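Local structure of hydrolase (Thermococcus thioreducens, 6IAH) at residues Gly194-Thr200 with Phe217-Val222; Trp125-Pro130 with Leu159-Ile164; Val132-Glu138 with Ile164-Phe168; Tyr18-Thr22 with Val44-Arg48. The protein is a magnesium-binding phosphatase of the haloacid dehalogenase superfamily with diverse substrate specificity, probably including phosphoglycolate. One frame throughout, in Å; residues are numbered along the deposited sequence. Where two conformers were deposited one is given.

How the interactions relate
Along the chain, interaction 4 comes first, in the helical region. Interactions 2 and 3 follow, their segments alternating, and interaction 1 closes the series at the edge of the parallel sheet. Interactions 2 and 3 have centres about 12 Å apart. They share Ile-164, and Glu-161 OE2 probably accepts a hydrogen bond from Phe-168 N. Interactions 2 and 4 touch through Glu-128 and Tyr-18. The centres of interactions 1 and 4 are about 25 Å apart, on opposite sides of the chain's centre. This fits a Rossmann-like core with an inserted helical cap. Interaction 1 brings a magnesium ligand from the core, and interaction 2 lies where the chain returns from the cap.

Interaction 1: Gly194-Thr200 with Phe217-Val222; sequences GVYIGDT and FDFVMV. With MG (magnesium ion), chain B.
The ring of Phe-217 lies flat across the start of strand 194-198. Gly-194 O sits over the centre of one ring face, 3.5 Å above its plane. Phe-217 CE2 comes within 3.3 Å of Val-195 C. Gly-194 has no CB, and one would collide with this ring. The same Gly-194 O accepts Asp-218 N at 3.0 Å in a nearly straight bond of 175°. This is the first of five backbone bonds that join the two strands in parallel. Replacing this phenylalanine by alanine is likely to uncover the Gly-194 peptide and open a gap beside it.

On one face of the sheet, Val-195 CG2 meets Val-220 CG2 at 3.9 Å. Ile-197 lies side by side with Val-220 but crosses Val-222 at about a right angle. There Ile-197 CG2 touches Val-222 CG1 at 3.6 Å. On the other face, Phe-219 CD1 approaches the edge of the Tyr-196 ring, and Tyr-196 OH bonds to Val-149 O.

With Asp-199 CG between the backbone N and the carbonyl carbon (chi1 68°), Asp-199 CB packs on Val-222 CG2 while Asp-199 OD1 binds magnesium at 2.0 Å. Asp-6 OD2 and the backbone O of Asp-8 complete the protein ligands. Strand 194-198 lies between strands 2-5 and 218-221. Helix 229-239 packs on the Val-195 and Val-220 face, and helix 201-213 on that of Tyr-196 and Phe-219, within a beta-alpha-beta unit.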
# COMPACT_ATOMS: atom_id res chain seq x y z
N GLY A 194 9.12 -21.58 5.03
CA GLY A 194 8.63 -20.90 3.85
C GLY A 194 9.46 -19.73 3.46
O GLY A 194 10.57 -19.49 3.99
N VAL A 195 8.89 -18.97 2.53
CA VAL A 195 9.49 -17.76 2.02
C VAL A 195 8.43 -16.64 1.91
O VAL A 195 7.25 -16.92 1.61
CB VAL A 195 10.15 -18.02 0.65
CG1 VAL A 195 9.18 -18.58 -0.38
CG2 VAL A 195 10.89 -16.78 0.12
N TYR A 196 8.87 -15.39 2.14
CA TYR A 196 8.07 -14.20 1.94
C TYR A 196 8.64 -13.48 0.75
O TYR A 196 9.83 -13.25 0.72
CB TYR A 196 8.07 -13.27 3.15
CG TYR A 196 7.04 -12.17 3.06
CD1 TYR A 196 5.68 -12.43 3.25
CD2 TYR A 196 7.40 -10.85 2.73
CE1 TYR A 196 4.73 -11.41 3.13
CE2 TYR A 196 6.46 -9.83 2.63
CZ TYR A 196 5.12 -10.10 2.81
OH TYR A 196 4.19 -9.09 2.67
N ILE A 197 7.77 -13.08 -0.17
CA ILE A 197 8.16 -12.28 -1.39
C ILE A 197 7.68 -10.85 -1.23
O ILE A 197 6.47 -10.63 -1.17
CB ILE A 197 7.50 -12.87 -2.66
CG1 ILE A 197 7.54 -14.40 -2.70
CG2 ILE A 197 8.09 -12.20 -3.91
CD1 ILE A 197 8.89 -15.01 -2.47
N GLY A 198 8.64 -9.89 -1.13
CA GLY A 198 8.37 -8.48 -0.90
C GLY A 198 9.02 -7.67 -2.04
O GLY A 198 9.73 -8.23 -2.84
N ASP A 199 8.68 -6.40 -2.08
CA ASP A 199 9.32 -5.40 -2.99
C ASP A 199 10.07 -4.28 -2.22
O ASP A 199 10.74 -3.52 -2.82
CB ASP A 199 8.28 -4.84 -3.94
CG ASP A 199 7.23 -3.98 -3.25
OD1 ASP A 199 6.54 -4.42 -2.27
OD2 ASP A 199 7.04 -2.84 -3.70
N THR A 200 9.95 -4.17 -0.89
CA THR A 200 10.55 -3.04 -0.19
C THR A 200 11.42 -3.47 0.95
O THR A 200 11.33 -4.60 1.41
CB THR A 200 9.50 -2.05 0.37
OG1 THR A 200 8.72 -2.68 1.40
CG2 THR A 200 8.68 -1.48 -0.72
N PHE A 217 13.16 -18.23 8.13
CA PHE A 217 12.19 -18.00 7.06
C PHE A 217 12.96 -17.22 6.01
O PHE A 217 13.78 -16.41 6.36
CB PHE A 217 11.02 -17.17 7.58
CG PHE A 217 9.74 -17.45 6.90
CD1 PHE A 217 8.98 -18.54 7.27
CD2 PHE A 217 9.30 -16.64 5.87
CE1 PHE A 217 7.79 -18.82 6.61
CE2 PHE A 217 8.13 -16.91 5.22
CZ PHE A 217 7.36 -17.99 5.59
N ASP A 218 12.71 -17.50 4.77
CA ASP A 218 13.41 -16.85 3.67
C ASP A 218 12.70 -15.61 3.21
O ASP A 218 11.48 -15.46 3.36
CB ASP A 218 13.57 -17.79 2.48
CG ASP A 218 14.51 -19.00 2.79
OD1 ASP A 218 15.44 -18.92 3.64
OD2 ASP A 218 14.30 -20.04 2.15
N PHE A 219 13.48 -14.72 2.58
CA PHE A 219 12.93 -13.53 2.06
C PHE A 219 13.49 -13.34 0.66
O PHE A 219 14.68 -13.55 0.46
CB PHE A 219 13.31 -12.30 2.92
CG PHE A 219 12.98 -10.98 2.25
CD1 PHE A 219 11.62 -10.59 2.08
CD2 PHE A 219 13.99 -10.15 1.70
CE1 PHE A 219 11.30 -9.41 1.44
CE2 PHE A 219 13.66 -8.97 1.06
CZ PHE A 219 12.31 -8.58 0.94
N VAL A 220 12.62 -12.97 -0.29
CA VAL A 220 13.02 -12.64 -1.66
C VAL A 220 12.48 -11.28 -2.04
O VAL A 220 11.26 -10.99 -1.88
CB VAL A 220 12.53 -13.76 -2.62
CG1 VAL A 220 12.65 -13.39 -4.09
CG2 VAL A 220 13.31 -15.04 -2.34
N MET A 221 13.33 -10.44 -2.62
CA MET A 221 12.93 -9.13 -2.99
C MET A 221 12.85 -9.06 -4.48
O MET A 221 13.87 -9.19 -5.14
CB MET A 221 13.87 -8.07 -2.47
CG MET A 221 13.39 -6.68 -2.88
SD MET A 221 14.37 -5.30 -2.33
CE MET A 221 14.13 -5.41 -0.55
N VAL A 222 11.65 -8.83 -5.00
CA VAL A 222 11.46 -8.71 -6.44
C VAL A 222 12.26 -7.54 -6.96
O VAL A 222 12.38 -6.54 -6.27
CB VAL A 222 10.00 -8.67 -6.88
CG1 VAL A 222 9.33 -9.96 -6.47
CG2 VAL A 222 9.27 -7.44 -6.32
MG MG B . 4.78 -3.83 -1.43
O HOH W 1 12.63 -21.40 4.06
O HOH W 2 11.72 -4.32 -5.10
O HOH W 3 5.10 -2.00 -2.14
O HOH W 4 5.99 -3.72 0.29
O HOH W 5 3.17 -3.21 -0.43

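Interaction 2: Trp125-Pro130 with Leu159-Ile164; sequences WKKERP and LAERII
Glu-128 OE1 is salt-bridged to Arg-152 and also abuts a methyl group, lying 3.5 Å from Ile-163 CD1. The other carboxylate oxygen, Glu-128 OE2, is hydrogen-bonded to Tyr-109 OH and Ser-17 OG. A buried carboxylate is thus held at both oxygens. The hairpin of strands 12-13 and 129-130 is consistent with the flap of the haloacid dehalogenase fold. It forms as the chain returns from the inserted helical cap. Helix 154-164 of the core packs against this return.

Trp-125 fills the upstream end of the contact. With chi1 at 75°, its CG stands between the backbone N and the carbonyl carbon, and the indole is carried over to Leu-159. Leu-159 CD2 makes a CH-pi contact with the six-membered ring, 3.8 Å from its centroid and only 7° off the normal. The same methyl lies over the centre of the Arg-162 guanidinium, so it sits in the angle between the two flat groups, whose planes are 83° apart. Arg-162 NH1 is 3.7 Å from Trp-125 CH2, but its charge is met by Glu-113. Arg-162 NH2 pairs with Glu-158.

Ile-163 projects from the helix segment into the contact. Its CD1 meets the indole edge in plane, 3.9 Å from Trp-125 CE3. Its other branch turns to the proline: Ile-163 CG2 is 3.8 Å from Pro-130 CD. Just beyond, Pro-130 CB rests 3.6 Å from Ile-163 O.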
# COMPACT_ATOMS: atom_id res chain seq x y z
N TRP A 125 -8.82 2.59 -8.33
CA TRP A 125 -8.34 1.23 -8.11
C TRP A 125 -8.31 0.38 -9.42
O TRP A 125 -7.50 -0.53 -9.54
CB TRP A 125 -9.15 0.51 -7.00
CG TRP A 125 -10.50 0.07 -7.44
CD1 TRP A 125 -11.67 0.82 -7.45
CD2 TRP A 125 -10.89 -1.26 -7.86
NE1 TRP A 125 -12.71 0.06 -7.92
CE2 TRP A 125 -12.28 -1.21 -8.17
CE3 TRP A 125 -10.20 -2.45 -8.07
CZ2 TRP A 125 -12.99 -2.34 -8.63
CZ3 TRP A 125 -10.89 -3.55 -8.55
CH2 TRP A 125 -12.27 -3.49 -8.82
N LYS A 126 -9.15 0.73 -10.39
CA LYS A 126 -9.25 -0.05 -11.60
C LYS A 126 -8.10 0.25 -12.58
O LYS A 126 -7.98 -0.44 -13.57
CB LYS A 126 -10.67 0.10 -12.21
CG LYS A 126 -11.76 -0.25 -11.19
CD LYS A 126 -13.19 -0.24 -11.72
CE LYS A 126 -13.44 0.83 -12.80
NZ LYS A 126 -13.39 2.26 -12.36
N LYS A 127 -7.25 1.24 -12.29
CA LYS A 127 -6.01 1.44 -13.06
C LYS A 127 -4.86 0.52 -12.60
O LYS A 127 -3.83 0.50 -13.23
CB LYS A 127 -5.55 2.87 -13.00
CG LYS A 127 -6.53 3.85 -13.68
CD LYS A 127 -5.80 5.16 -13.90
CE LYS A 127 -6.71 6.32 -14.26
NZ LYS A 127 -7.51 5.97 -15.45
N GLU A 128 -5.04 -0.20 -11.47
CA GLU A 128 -4.06 -1.18 -10.97
C GLU A 128 -4.09 -2.41 -11.93
O GLU A 128 -5.17 -2.75 -12.52
CB GLU A 128 -4.40 -1.58 -9.53
CG GLU A 128 -4.32 -0.40 -8.56
CD GLU A 128 -4.76 -0.70 -7.14
OE1 GLU A 128 -4.98 -1.88 -6.87
OE2 GLU A 128 -4.85 0.26 -6.28
N ARG A 129 -2.93 -3.05 -12.08
CA ARG A 129 -2.75 -4.12 -13.05
C ARG A 129 -2.08 -5.30 -12.39
O ARG A 129 -1.18 -5.12 -11.54
CB ARG A 129 -1.81 -3.63 -14.16
CG ARG A 129 -2.48 -2.61 -15.05
CD ARG A 129 -1.74 -2.32 -16.35
NE ARG A 129 -0.28 -2.50 -16.35
CZ ARG A 129 0.56 -1.91 -17.23
NH1 ARG A 129 0.11 -1.09 -18.18
NH2 ARG A 129 1.88 -2.13 -17.16
N PRO A 130 -2.45 -6.51 -12.80
CA PRO A 130 -1.80 -7.69 -12.21
C PRO A 130 -0.35 -7.78 -12.68
O PRO A 130 -0.03 -7.43 -13.84
CB PRO A 130 -2.67 -8.84 -12.72
CG PRO A 130 -3.24 -8.35 -13.99
CD PRO A 130 -3.51 -6.91 -13.76
N LEU A 159 -10.75 -6.59 -3.63
CA LEU A 159 -10.40 -5.90 -4.90
C LEU A 159 -9.13 -6.47 -5.57
O LEU A 159 -9.09 -6.67 -6.79
CB LEU A 159 -10.21 -4.37 -4.70
CG LEU A 159 -11.39 -3.58 -4.10
CD1 LEU A 159 -11.00 -2.13 -3.91
CD2 LEU A 159 -12.62 -3.73 -4.98
N ALA A 160 -8.09 -6.71 -4.76
CA ALA A 160 -6.88 -7.33 -5.27
C ALA A 160 -7.15 -8.70 -5.91
O ALA A 160 -6.62 -8.98 -6.97
CB ALA A 160 -5.87 -7.47 -4.16
N GLU A 161 -7.93 -9.54 -5.22
CA GLU A 161 -8.37 -10.79 -5.81
C GLU A 161 -9.10 -10.67 -7.15
O GLU A 161 -8.94 -11.51 -8.02
CB GLU A 161 -9.25 -11.55 -4.84
CG GLU A 161 -8.45 -11.99 -3.66
CD GLU A 161 -9.31 -12.57 -2.56
OE1 GLU A 161 -10.51 -12.21 -2.45
OE2 GLU A 161 -8.79 -13.41 -1.83
N ARG A 162 -9.85 -9.59 -7.36
CA ARG A 162 -10.43 -9.29 -8.67
C ARG A 162 -9.39 -8.96 -9.69
O ARG A 162 -9.44 -9.45 -10.83
CB ARG A 162 -11.43 -8.14 -8.58
CG ARG A 162 -12.65 -8.48 -7.70
CD ARG A 162 -13.59 -7.30 -7.82
NE ARG A 162 -14.43 -7.12 -6.67
CZ ARG A 162 -15.17 -6.02 -6.49
NH1 ARG A 162 -15.26 -5.08 -7.41
NH2 ARG A 162 -15.87 -5.90 -5.42
N ILE A 163 -8.43 -8.15 -9.30
CA ILE A 163 -7.39 -7.70 -10.24
C ILE A 163 -6.52 -8.89 -10.70
O ILE A 163 -6.18 -8.98 -11.84
CB ILE A 163 -6.51 -6.59 -9.59
CG1 ILE A 163 -7.34 -5.31 -9.42
CG2 ILE A 163 -5.27 -6.25 -10.44
CD1 ILE A 163 -6.84 -4.39 -8.37
N ILE A 164 -6.17 -9.75 -9.72
CA ILE A 164 -5.30 -10.89 -9.93
C ILE A 164 -6.02 -12.03 -10.63
O ILE A 164 -5.47 -12.66 -11.52
CB ILE A 164 -4.73 -11.39 -8.57
CG1 ILE A 164 -3.79 -10.33 -8.00
CG2 ILE A 164 -4.00 -12.73 -8.70
CD1 ILE A 164 -3.53 -10.42 -6.51

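Interaction 3: Val132-Glu138 with Ile164-Phe168; sequences VRRGLLE and IGFKF
Phe-166 and Leu-137 meet through their first torsions. In Phe-166, CG is anti to the backbone N (chi1 -175°), which carries the ring toward helix 134-141, where one face meets Leu-137 CB. The helix backbone sets that CB over the ring, and a Leu-137 chi1 of -67° sends the branch with CD1 on into the contact. Leu-137 CB makes a CH-pi contact 3.7 Å from the Phe-166 centroid, 8° off the ring normal. Leu-137 CD1 then reaches Phe-166 CB at 3.8 Å and Phe-168 CZ at 4.0 Å. The two rings also touch each other, with Phe-166 CD2 over the centre of a Phe-168 face. Glu-138 runs past the Phe-166 ring with its CG as the nearest side-chain atom.

Ile-164 CG2, in one of its two conformers, sits between Val-132 CG1 and Leu-137 CD1. The polar side is bridged by one water. It donates to Ile-164 O at 2.6 Å and to Val-132 O at 2.8 Å, and accepts a weak bond from Arg-134 N. Gly-165, just after helix 154-164, has positive phi. A side chain there would run into Arg-134 CD and the carbonyl oxygen of Ile-164.

Phe-166 and Phe-168 both touch strand 145-149. The contact packs the helix before that strand against the end of the beta-alpha-beta crossover 145-149, 154-164, 171-172 of the Rossmann-like haloacid dehalogenase core.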
# COMPACT_ATOMS: atom_id res chain seq x y z
N VAL A 132 1.33 -10.72 -11.21
CA VAL A 132 1.33 -12.18 -11.19
C VAL A 132 0.38 -12.74 -12.28
O VAL A 132 -0.59 -12.08 -12.66
CB VAL A 132 1.02 -12.68 -9.77
CG1 VAL A 132 -0.43 -12.40 -9.40
CG2 VAL A 132 1.38 -14.13 -9.63
N ARG A 133 0.72 -13.92 -12.83
CA ARG A 133 -0.12 -14.63 -13.77
C ARG A 133 -0.86 -15.61 -12.91
O ARG A 133 -0.23 -16.37 -12.18
CB ARG A 133 0.70 -15.37 -14.82
CG ARG A 133 1.48 -14.35 -15.66
CD ARG A 133 1.96 -14.98 -16.96
NE ARG A 133 2.67 -16.25 -16.77
CZ ARG A 133 4.00 -16.41 -16.67
NH1 ARG A 133 4.86 -15.39 -16.71
NH2 ARG A 133 4.46 -17.65 -16.52
N ARG A 134 -2.19 -15.59 -13.01
CA ARG A 134 -3.06 -16.46 -12.19
C ARG A 134 -2.74 -17.96 -12.39
O ARG A 134 -2.90 -18.78 -11.47
CB ARG A 134 -4.56 -16.15 -12.47
CG ARG A 134 -4.91 -15.75 -13.91
CD ARG A 134 -6.38 -15.30 -14.12
NE ARG A 134 -6.85 -15.70 -15.44
CZ ARG A 134 -6.95 -14.91 -16.51
NH1 ARG A 134 -6.68 -13.60 -16.46
NH2 ARG A 134 -7.34 -15.44 -17.66
N GLY A 135 -2.30 -18.31 -13.60
CA GLY A 135 -1.94 -19.72 -13.93
C GLY A 135 -0.82 -20.22 -13.05
O GLY A 135 -0.86 -21.37 -12.58
N LEU A 136 0.14 -19.35 -12.74
CA LEU A 136 1.18 -19.73 -11.77
C LEU A 136 0.68 -19.94 -10.35
O LEU A 136 1.18 -20.86 -9.67
CB LEU A 136 2.36 -18.78 -11.79
CG LEU A 136 3.10 -18.76 -13.12
CD1 LEU A 136 4.13 -17.64 -13.21
CD2 LEU A 136 3.77 -20.12 -13.41
N LEU A 137 -0.26 -19.13 -9.89
CA LEU A 137 -0.78 -19.29 -8.53
C LEU A 137 -1.54 -20.59 -8.45
O LEU A 137 -1.52 -21.29 -7.44
CB LEU A 137 -1.65 -18.09 -8.11
CG LEU A 137 -0.93 -16.75 -7.97
CD1 LEU A 137 -1.88 -15.59 -7.92
CD2 LEU A 137 0.00 -16.74 -6.77
N GLU A 138 -2.30 -20.87 -9.50
CA GLU A 138 -3.03 -22.10 -9.63
C GLU A 138 -2.07 -23.26 -9.63
O GLU A 138 -2.20 -24.19 -8.82
CB GLU A 138 -3.90 -22.11 -10.88
CG GLU A 138 -5.09 -21.14 -10.84
CD GLU A 138 -5.62 -20.72 -12.25
OE1 GLU A 138 -5.29 -21.36 -13.30
OE2 GLU A 138 -6.38 -19.71 -12.32
N ILE A 164 -6.17 -9.75 -9.72
CA ILE A 164 -5.30 -10.89 -9.93
C ILE A 164 -6.02 -12.03 -10.63
O ILE A 164 -5.47 -12.66 -11.52
CB ILE A 164 -4.73 -11.39 -8.57
CG1 ILE A 164 -3.79 -10.33 -8.00
CG2 ILE A 164 -4.00 -12.73 -8.70
CD1 ILE A 164 -3.53 -10.42 -6.51
N GLY A 165 -7.27 -12.27 -10.26
CA GLY A 165 -8.02 -13.40 -10.74
C GLY A 165 -7.69 -14.64 -9.95
O GLY A 165 -7.65 -15.75 -10.52
N PHE A 166 -7.46 -14.47 -8.66
CA PHE A 166 -7.17 -15.60 -7.77
C PHE A 166 -7.55 -15.22 -6.37
O PHE A 166 -7.32 -14.08 -5.94
CB PHE A 166 -5.69 -15.99 -7.86
CG PHE A 166 -5.32 -17.23 -7.07
CD1 PHE A 166 -5.39 -18.49 -7.65
CD2 PHE A 166 -4.84 -17.13 -5.79
CE1 PHE A 166 -5.04 -19.61 -6.93
CE2 PHE A 166 -4.47 -18.26 -5.05
CZ PHE A 166 -4.57 -19.50 -5.63
N LYS A 167 -8.13 -16.16 -5.65
CA LYS A 167 -8.61 -15.93 -4.29
C LYS A 167 -7.57 -16.47 -3.26
O LYS A 167 -7.07 -17.57 -3.43
CB LYS A 167 -9.97 -16.66 -4.13
CG LYS A 167 -10.90 -16.08 -3.06
CD LYS A 167 -12.33 -15.98 -3.58
N PHE A 168 -7.24 -15.72 -2.23
CA PHE A 168 -6.32 -16.21 -1.20
C PHE A 168 -7.09 -16.53 0.07
O PHE A 168 -7.51 -15.63 0.79
CB PHE A 168 -5.25 -15.17 -0.88
CG PHE A 168 -4.25 -14.98 -1.99
CD1 PHE A 168 -3.12 -15.78 -2.07
CD2 PHE A 168 -4.48 -14.06 -2.97
CE1 PHE A 168 -2.20 -15.61 -3.08
CE2 PHE A 168 -3.57 -13.89 -3.98
CZ PHE A 168 -2.41 -14.65 -4.03
O HOH W 6 -3.29 -12.67 -13.00

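Interaction 4: Tyr18-Thr22 with Val44-Arg48; sequences YDEAT and VRELR
Asp-19 OD1 accepts two bonds from Arg-48, one from each terminal nitrogen. Arg-48 NH1 is 2.8 Å from Asp-19 OD1, and Arg-48 NH2 is 2.9 Å from it. The carboxylate and guanidinium planes are nearly coplanar. Because both nitrogens converge on one oxygen, each bond is bent, with N-H...O angles of 144° and 137°. NH1 arrives on the syn side of the carboxylate, and NH2 nearly along the C-O direction. Arg-48 NE is paired with Asp-56, so a second carboxylate probably helps balance the charge.

The other oxygen, Asp-19 OD2, takes a bond from a water at 2.6 Å. That water in turn accepts from Arg-45 NH1. A leucine in place of Asp-19 would probably leave the NH1 end of Arg-48 without this carboxylate and break the water link to Arg-45.

Tyr-18 O is also doubly satisfied. Thr-22 N and Thr-22 OG1 reach Tyr-18 O from opposite faces of its plane, OG1 at 2.9 Å. With OG1 beside the backbone N (chi1 -61°), Thr-22 CG2 is directed to Val-44 CG1, 3.8 Å away. The Tyr-18 side chain leads away from this contact. Its OH bonds to Asp-8 OD2, whose residue binds magnesium through its backbone O.

The axes of segments 18-22 and 44-48, on helices 17-32 and 41-50, are roughly perpendicular and pass 10.9 Å apart. Helix 56-68 supplies Asp-56 and touches both Tyr-18 and Thr-22. Helix 100-110 packs on Thr-22 and Ala-21.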
# COMPACT_ATOMS: atom_id res chain seq x y z
N TYR A 18 -2.83 5.02 -5.89
CA TYR A 18 -2.89 5.76 -4.64
C TYR A 18 -2.31 7.16 -4.77
O TYR A 18 -2.82 8.10 -4.15
CB TYR A 18 -2.12 5.05 -3.55
CG TYR A 18 -2.49 3.59 -3.29
CD1 TYR A 18 -3.70 3.22 -2.75
CD2 TYR A 18 -1.51 2.61 -3.43
CE1 TYR A 18 -3.97 1.87 -2.45
CE2 TYR A 18 -1.77 1.29 -3.14
CZ TYR A 18 -2.97 0.91 -2.64
OH TYR A 18 -3.10 -0.44 -2.31
N ASP A 19 -1.21 7.28 -5.50
CA ASP A 19 -0.62 8.59 -5.70
C ASP A 19 -1.56 9.54 -6.41
O ASP A 19 -1.64 10.69 -6.04
CB ASP A 19 0.67 8.48 -6.51
CG ASP A 19 1.84 7.86 -5.73
OD1 ASP A 19 1.72 7.53 -4.53
OD2 ASP A 19 2.92 7.77 -6.34
N GLU A 20 -2.27 9.09 -7.45
CA GLU A 20 -3.22 9.94 -8.16
C GLU A 20 -4.47 10.20 -7.29
O GLU A 20 -5.05 11.26 -7.37
CB GLU A 20 -3.59 9.34 -9.52
CG GLU A 20 -4.52 10.19 -10.39
CD GLU A 20 -3.82 11.31 -11.14
OE1 GLU A 20 -2.58 11.42 -11.06
OE2 GLU A 20 -4.52 12.10 -11.80
N ALA A 21 -4.87 9.26 -6.44
CA ALA A 21 -5.96 9.55 -5.55
C ALA A 21 -5.60 10.65 -4.52
O ALA A 21 -6.45 11.50 -4.20
CB ALA A 21 -6.39 8.25 -4.84
N THR A 22 -4.35 10.65 -4.06
CA THR A 22 -3.85 11.65 -3.15
C THR A 22 -3.85 13.02 -3.86
O THR A 22 -4.38 14.03 -3.37
CB THR A 22 -2.48 11.24 -2.61
OG1 THR A 22 -2.59 9.97 -1.89
CG2 THR A 22 -1.87 12.30 -1.68
N VAL A 44 3.93 14.09 -3.28
CA VAL A 44 3.19 12.95 -2.73
C VAL A 44 4.15 11.84 -2.29
O VAL A 44 4.06 11.28 -1.19
CB VAL A 44 2.19 12.38 -3.76
CG1 VAL A 44 1.46 11.15 -3.18
CG2 VAL A 44 1.14 13.41 -4.19
N ARG A 45 5.02 11.46 -3.22
CA ARG A 45 6.01 10.41 -2.98
C ARG A 45 6.93 10.72 -1.84
O ARG A 45 7.13 9.90 -0.95
CB ARG A 45 6.83 10.16 -4.27
CG ARG A 45 6.00 9.51 -5.35
CD ARG A 45 6.84 9.06 -6.52
NE ARG A 45 7.69 10.13 -7.07
CZ ARG A 45 7.50 10.80 -8.22
NH1 ARG A 45 6.49 10.55 -9.05
NH2 ARG A 45 8.36 11.73 -8.56
N GLU A 46 7.53 11.89 -1.89
CA GLU A 46 8.53 12.27 -0.90
C GLU A 46 7.95 12.44 0.49
O GLU A 46 8.58 12.07 1.46
CB GLU A 46 9.21 13.57 -1.34
CG GLU A 46 10.29 14.12 -0.44
CD GLU A 46 11.44 13.14 -0.19
OE1 GLU A 46 11.63 12.15 -0.93
OE2 GLU A 46 12.12 13.38 0.81
N LEU A 47 6.75 13.00 0.58
CA LEU A 47 6.13 13.28 1.85
C LEU A 47 5.75 11.97 2.51
O LEU A 47 5.97 11.79 3.71
CB LEU A 47 4.93 14.22 1.65
CG LEU A 47 4.20 14.69 2.91
CD1 LEU A 47 5.20 15.36 3.83
CD2 LEU A 47 3.07 15.66 2.60
N ARG A 48 5.22 11.03 1.73
CA ARG A 48 4.87 9.72 2.24
C ARG A 48 6.14 8.94 2.66
O ARG A 48 6.16 8.32 3.70
CB ARG A 48 4.07 8.91 1.21
CG ARG A 48 3.37 7.72 1.83
CD ARG A 48 2.90 6.70 0.80
NE ARG A 48 1.73 7.15 0.06
CZ ARG A 48 1.71 7.47 -1.24
NH1 ARG A 48 2.79 7.45 -1.95
NH2 ARG A 48 0.57 7.81 -1.86
O HOH W 7 3.90 8.98 -8.46